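Local coordinates for protein phist (Plasmodium falciparum, PDB 4JLE) that binds the virulence factor PfEMP1, probably its ATS domain through this PHIST module, and comigrates to knobs on the host cell surface, at residues F63-I66 and Q67-E71; Y73-P76 and D77-M81. All blocks are in the same frame, centred on the assembly; numbering follows the deposited sequence.

Interaction 1: F63-I66 and Q67-E71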
loop_
_atom_site.group_PDB
_atom_site.type_symbol
_atom_site.label_atom_id
_atom_site.label_comp_id
_atom_site.label_asym_id
_atom_site.label_seq_id
_atom_site.Cartn_x
_atom_site.Cartn_y
_atom_site.Cartn_z
ATOM N N PHE B 63 10.529 5.616 13.819
ATOM C CA PHE B 63 10.501 4.578 14.848
ATOM C C PHE B 63 11.694 4.694 15.842
ATOM O O PHE B 63 11.527 4.421 17.044
ATOM C CB PHE B 63 10.426 3.180 14.194
ATOM C CG PHE B 63 9.135 2.866 13.436
ATOM C CD1 PHE B 63 7.952 3.557 13.709
ATOM C CD2 PHE B 63 9.095 1.848 12.487
ATOM C CE1 PHE B 63 6.770 3.274 13.009
ATOM C CE2 PHE B 63 7.907 1.551 11.802
ATOM C CZ PHE B 63 6.753 2.269 12.068
ATOM N N LYS B 64 12.865 5.156 15.358
ATOM C CA LYS B 64 14.027 5.380 16.211
ATOM C C LYS B 64 13.722 6.533 17.159
ATOM O O LYS B 64 14.015 6.448 18.354
ATOM C CB LYS B 64 15.290 5.665 15.365
ATOM C CG LYS B 64 16.563 5.832 16.168
ATOM C CD LYS B 64 17.757 5.733 15.250
ATOM C CE LYS B 64 19.021 5.867 16.034
ATOM N NZ LYS B 64 20.223 5.692 15.165
ATOM N N PHE B 65 13.114 7.600 16.625
ATOM C CA PHE B 65 12.746 8.766 17.408
ATOM C C PHE B 65 11.703 8.397 18.477
ATOM O O PHE B 65 11.849 8.819 19.622
ATOM C CB PHE B 65 12.223 9.892 16.494
ATOM C CG PHE B 65 11.744 11.097 17.255
ATOM C CD1 PHE B 65 12.644 12.034 17.736
ATOM C CD2 PHE B 65 10.392 11.268 17.535
ATOM C CE1 PHE B 65 12.204 13.122 18.484
ATOM C CE2 PHE B 65 9.950 12.350 18.287
ATOM C CZ PHE B 65 10.858 13.265 18.769
ATOM N N ILE B 66 10.657 7.617 18.110
ATOM C CA ILE B 66 9.592 7.229 19.042
ATOM C C ILE B 66 10.157 6.291 20.134
ATOM O O ILE B 66 9.643 6.280 21.260
ATOM C CB ILE B 66 8.349 6.632 18.288
ATOM C CG1 ILE B 66 7.794 7.616 17.215
ATOM C CG2 ILE B 66 7.220 6.194 19.246
ATOM C CD1 ILE B 66 7.399 9.082 17.699
ATOM N N GLN B 67 11.262 5.583 19.828
ATOM C CA GLN B 67 11.931 4.690 20.767
ATOM C C GLN B 67 12.426 5.470 21.976
ATOM O O GLN B 67 12.326 4.959 23.086
ATOM C CB GLN B 67 13.075 3.922 20.083
ATOM C CG GLN B 67 13.717 2.817 20.941
ATOM C CD GLN B 67 12.741 1.808 21.494
ATOM O OE1 GLN B 67 11.784 1.401 20.836
ATOM N NE2 GLN B 67 12.980 1.364 22.716
ATOM N N SER B 68 12.865 6.731 21.774
ATOM C CA SER B 68 13.332 7.639 22.837
ATOM C C SER B 68 12.222 7.949 23.855
ATOM O O SER B 68 12.505 8.049 25.046
ATOM C CB SER B 68 13.878 8.938 22.236
ATOM O OG SER B 68 12.862 9.804 21.743
ATOM N N ILE B 69 10.969 8.089 23.379
ATOM C CA ILE B 69 9.788 8.365 24.201
ATOM C C ILE B 69 9.374 7.066 24.905
ATOM O O ILE B 69 8.962 7.093 26.071
ATOM C CB ILE B 69 8.625 8.969 23.329
ATOM C CG1 ILE B 69 9.093 10.237 22.535
ATOM C CG2 ILE B 69 7.346 9.246 24.186
ATOM C CD1 ILE B 69 8.146 10.742 21.440
ATOM N N VAL B 70 9.502 5.923 24.187
ATOM C CA VAL B 70 9.166 4.591 24.700
ATOM C C VAL B 70 10.000 4.296 25.962
ATOM O O VAL B 70 9.439 3.891 26.986
ATOM C CB VAL B 70 9.340 3.495 23.623
ATOM C CG1 VAL B 70 9.361 2.099 24.243
ATOM C CG2 VAL B 70 8.246 3.591 22.569
ATOM N N GLU B 71 11.320 4.564 25.883
ATOM C CA GLU B 71 12.291 4.375 26.959
ATOM C C GLU B 71 12.090 5.389 28.085
ATOM O O GLU B 71 12.208 5.010 29.246
ATOM C CB GLU B 71 13.724 4.440 26.406
ATOM C CG GLU B 71 14.018 3.262 25.488
ATOM C CD GLU B 71 15.464 2.998 25.110
ATOM O OE1 GLU B 71 16.361 3.218 25.957
ATOM O OE2 GLU B 71 15.692 2.495 23.985
#
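Phe-63 O accepts a weak hydrogen bond from Gln-67 N, one turn further along helix 37-72, while the Phe-63 ring turns away to stack on Phe-84 of helix 77-110. Lys-64 O shares that N-H, also weakly, and has Gln-67 CB resting against it at 3.2 Å. At Phe-65 the carbonyl is gripped twice by Ser-68. The hydroxyl OG approaches almost in line with the C=O at a short 2.5 Å, and the backbone N comes from above the carbonyl plane. With chi1 at 74°, Ser-68 OG sits between its own N and carbonyl carbon, folded back against the preceding turn. The Phe-65 ring, whose CE2 lies 4.0 Å from Ile-69 CD1, also forms a cation-pi contact with Lys-143 of the second subunit. Ile-66 is the buried residue of 63-66: its O takes a straighter bond from Val-70 N (3.0 Å, 154°), its CD1 meets Ile-69 CD1 at 4.2 Å, and its CG2 lies 4.3 Å from Val-70 CG2. Three- and four-residue spacing thus gathers Ile-66, Ile-69 and Val-70 into the apolar stripe of an amphipathic helix between helix 77-110 and the second subunit, whose Leu-146, Phe-150 and Arg-151 pack on it, as is characteristic of helical bundles.

Interaction 2: Y73-P76 and D77-M81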
loop_
_atom_site.group_PDB
_atom_site.type_symbol
_atom_site.label_atom_id
_atom_site.label_comp_id
_atom_site.label_asym_id
_atom_site.label_seq_id
_atom_site.Cartn_x
_atom_site.Cartn_y
_atom_site.Cartn_z
ATOM N N TYR B 73 9.234 6.799 29.061
ATOM C CA TYR B 73 8.023 6.455 29.804
ATOM C C TYR B 73 7.873 4.963 30.087
ATOM O O TYR B 73 6.831 4.563 30.622
ATOM C CB TYR B 73 6.786 6.983 29.047
ATOM C CG TYR B 73 6.745 8.497 29.007
ATOM C CD1 TYR B 73 6.370 9.237 30.129
ATOM C CD2 TYR B 73 7.174 9.194 27.883
ATOM C CE1 TYR B 73 6.393 10.635 30.119
ATOM C CE2 TYR B 73 7.185 10.590 27.854
ATOM C CZ TYR B 73 6.795 11.307 28.974
ATOM O OH TYR B 73 6.843 12.680 28.949
ATOM N N LYS B 74 8.899 4.144 29.752
ATOM C CA LYS B 74 8.896 2.683 29.961
ATOM C C LYS B 74 7.585 2.092 29.399
ATOM O O LYS B 74 6.836 1.419 30.113
ATOM C CB LYS B 74 9.102 2.320 31.459
ATOM C CG LYS B 74 10.430 2.775 32.062
ATOM C CD LYS B 74 10.386 2.637 33.570
ATOM C CE LYS B 74 11.624 3.181 34.232
ATOM N NZ LYS B 74 11.435 3.342 35.697
ATOM N N ILE B 75 7.292 2.416 28.128
ATOM C CA ILE B 75 6.084 1.968 27.438
ATOM C C ILE B 75 6.279 0.491 27.040
ATOM O O ILE B 75 7.313 0.171 26.436
ATOM C CB ILE B 75 5.754 2.906 26.238
ATOM C CG1 ILE B 75 5.269 4.288 26.753
ATOM C CG2 ILE B 75 4.737 2.266 25.268
ATOM C CD1 ILE B 75 5.314 5.413 25.738
ATOM N N PRO B 76 5.313 -0.413 27.382
ATOM C CA PRO B 76 5.479 -1.837 27.033
ATOM C C PRO B 76 5.509 -2.063 25.528
ATOM O O PRO B 76 4.871 -1.335 24.771
ATOM C CB PRO B 76 4.257 -2.515 27.674
ATOM C CG PRO B 76 3.754 -1.542 28.694
ATOM C CD PRO B 76 4.039 -0.196 28.100
ATOM N N ASP B 77 6.269 -3.080 25.115
ATOM C CA ASP B 77 6.480 -3.486 23.742
ATOM C C ASP B 77 5.177 -3.823 23.007
ATOM O O ASP B 77 5.055 -3.487 21.823
ATOM C CB ASP B 77 7.448 -4.665 23.710
ATOM C CG ASP B 77 8.884 -4.264 24.023
ATOM O OD1 ASP B 77 9.186 -3.034 24.000
ATOM O OD2 ASP B 77 9.714 -5.171 24.270
ATOM N N GLU B 78 4.209 -4.436 23.701
ATOM C CA GLU B 78 2.912 -4.790 23.134
ATOM C C GLU B 78 2.248 -3.551 22.509
ATOM O O GLU B 78 1.884 -3.595 21.330
ATOM C CB GLU B 78 2.013 -5.405 24.212
ATOM C CG GLU B 78 0.908 -6.289 23.665
ATOM C CD GLU B 78 -0.186 -6.590 24.672
ATOM O OE1 GLU B 78 -0.071 -7.610 25.391
ATOM O OE2 GLU B 78 -1.148 -5.793 24.757
ATOM N N TYR B 79 2.166 -2.436 23.273
ATOM C CA TYR B 79 1.606 -1.159 22.824
ATOM C C TYR B 79 2.455 -0.566 21.674
ATOM O O TYR B 79 1.904 -0.171 20.647
ATOM C CB TYR B 79 1.507 -0.160 23.986
ATOM C CG TYR B 79 1.051 1.217 23.558
ATOM C CD1 TYR B 79 -0.302 1.531 23.481
ATOM C CD2 TYR B 79 1.973 2.213 23.231
ATOM C CE1 TYR B 79 -0.727 2.799 23.090
ATOM C CE2 TYR B 79 1.559 3.487 22.857
ATOM C CZ TYR B 79 0.209 3.766 22.757
ATOM O OH TYR B 79 -0.192 5.020 22.387
ATOM N N LYS B 80 3.788 -0.512 21.857
ATOM C CA LYS B 80 4.751 0.013 20.899
ATOM C C LYS B 80 4.626 -0.662 19.511
ATOM O O LYS B 80 4.520 0.042 18.504
ATOM C CB LYS B 80 6.181 -0.158 21.448
ATOM C CG LYS B 80 7.289 0.276 20.487
ATOM C CD LYS B 80 8.627 -0.280 20.917
ATOM C CE LYS B 80 9.452 -0.709 19.733
ATOM N NZ LYS B 80 10.845 -1.032 20.125
ATOM N N MET B 81 4.643 -2.004 19.467
ATOM C CA MET B 81 4.603 -2.768 18.230
ATOM C C MET B 81 3.267 -2.663 17.515
ATOM O O MET B 81 3.253 -2.511 16.295
ATOM C CB MET B 81 4.970 -4.232 18.490
ATOM C CG MET B 81 6.425 -4.409 18.938
ATOM S SD MET B 81 7.692 -3.560 17.929
ATOM C CE MET B 81 7.614 -4.522 16.460
#
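Asp-77 opens helix 77-110 directly after Pro-76, its CB lying 3.7 Å from the carbonyl carbon C of Pro-76 and its OD1 remaining 4.1 Å from that carbon. Tyr-79 turns back toward the loop and makes the main side-chain contact: CD2 lies only 3.4 Å from Ile-75 CG2, and the methyl approaches the ring obliquely. Chi1 of 175° sets the ring opposite the backbone N of Tyr-79, swinging it toward Ile-75. Beyond this pair the ring meets the second subunit, stacking with His-153 and lying edge-to-face with Phe-150 of that chain. Lys-80 closes the first turn, its backbone N donating a nearly straight hydrogen bond to Pro-76 O (3.2 Å, 171°). CB of Lys-80 lies 3.8 Å from Pro-76 O, but the rest of the chain leads away to Gln-67 on the preceding helix. Met-81 N continues the helical pattern with a 2.8 Å bond to Asp-77 O. Pro-76 occupies the N-cap position, and the apolar contact of Ile-75 with Tyr-79 spans the helix start, an arrangement belonging to the tight connection between consecutive helices of the PHIST three-helix bundle.

Overall arrangement
Interaction 1 lies within the last turns of helix 37-72, whereas interaction 2 forms the turn after it and the start of helix 77-110; their centres are about 10 Å apart. Both are partly buried and both meet the second subunit. Repeated helical bonds and an aliphatic stripe dominate residues 63-71, while residues 73-81 rely on the backbone bond from Lys-80 N to Pro-76 O and one aliphatic-aromatic contact. Two probable hydrogen bonds join them: Gln-67 OE1 to Lys-80 NZ at 2.7 Å, and Val-70 O to Ile-75 N at 2.8 Å. Val-70 CG2 also packs on Lys-80 CG, so the two helices are tied beside their connection.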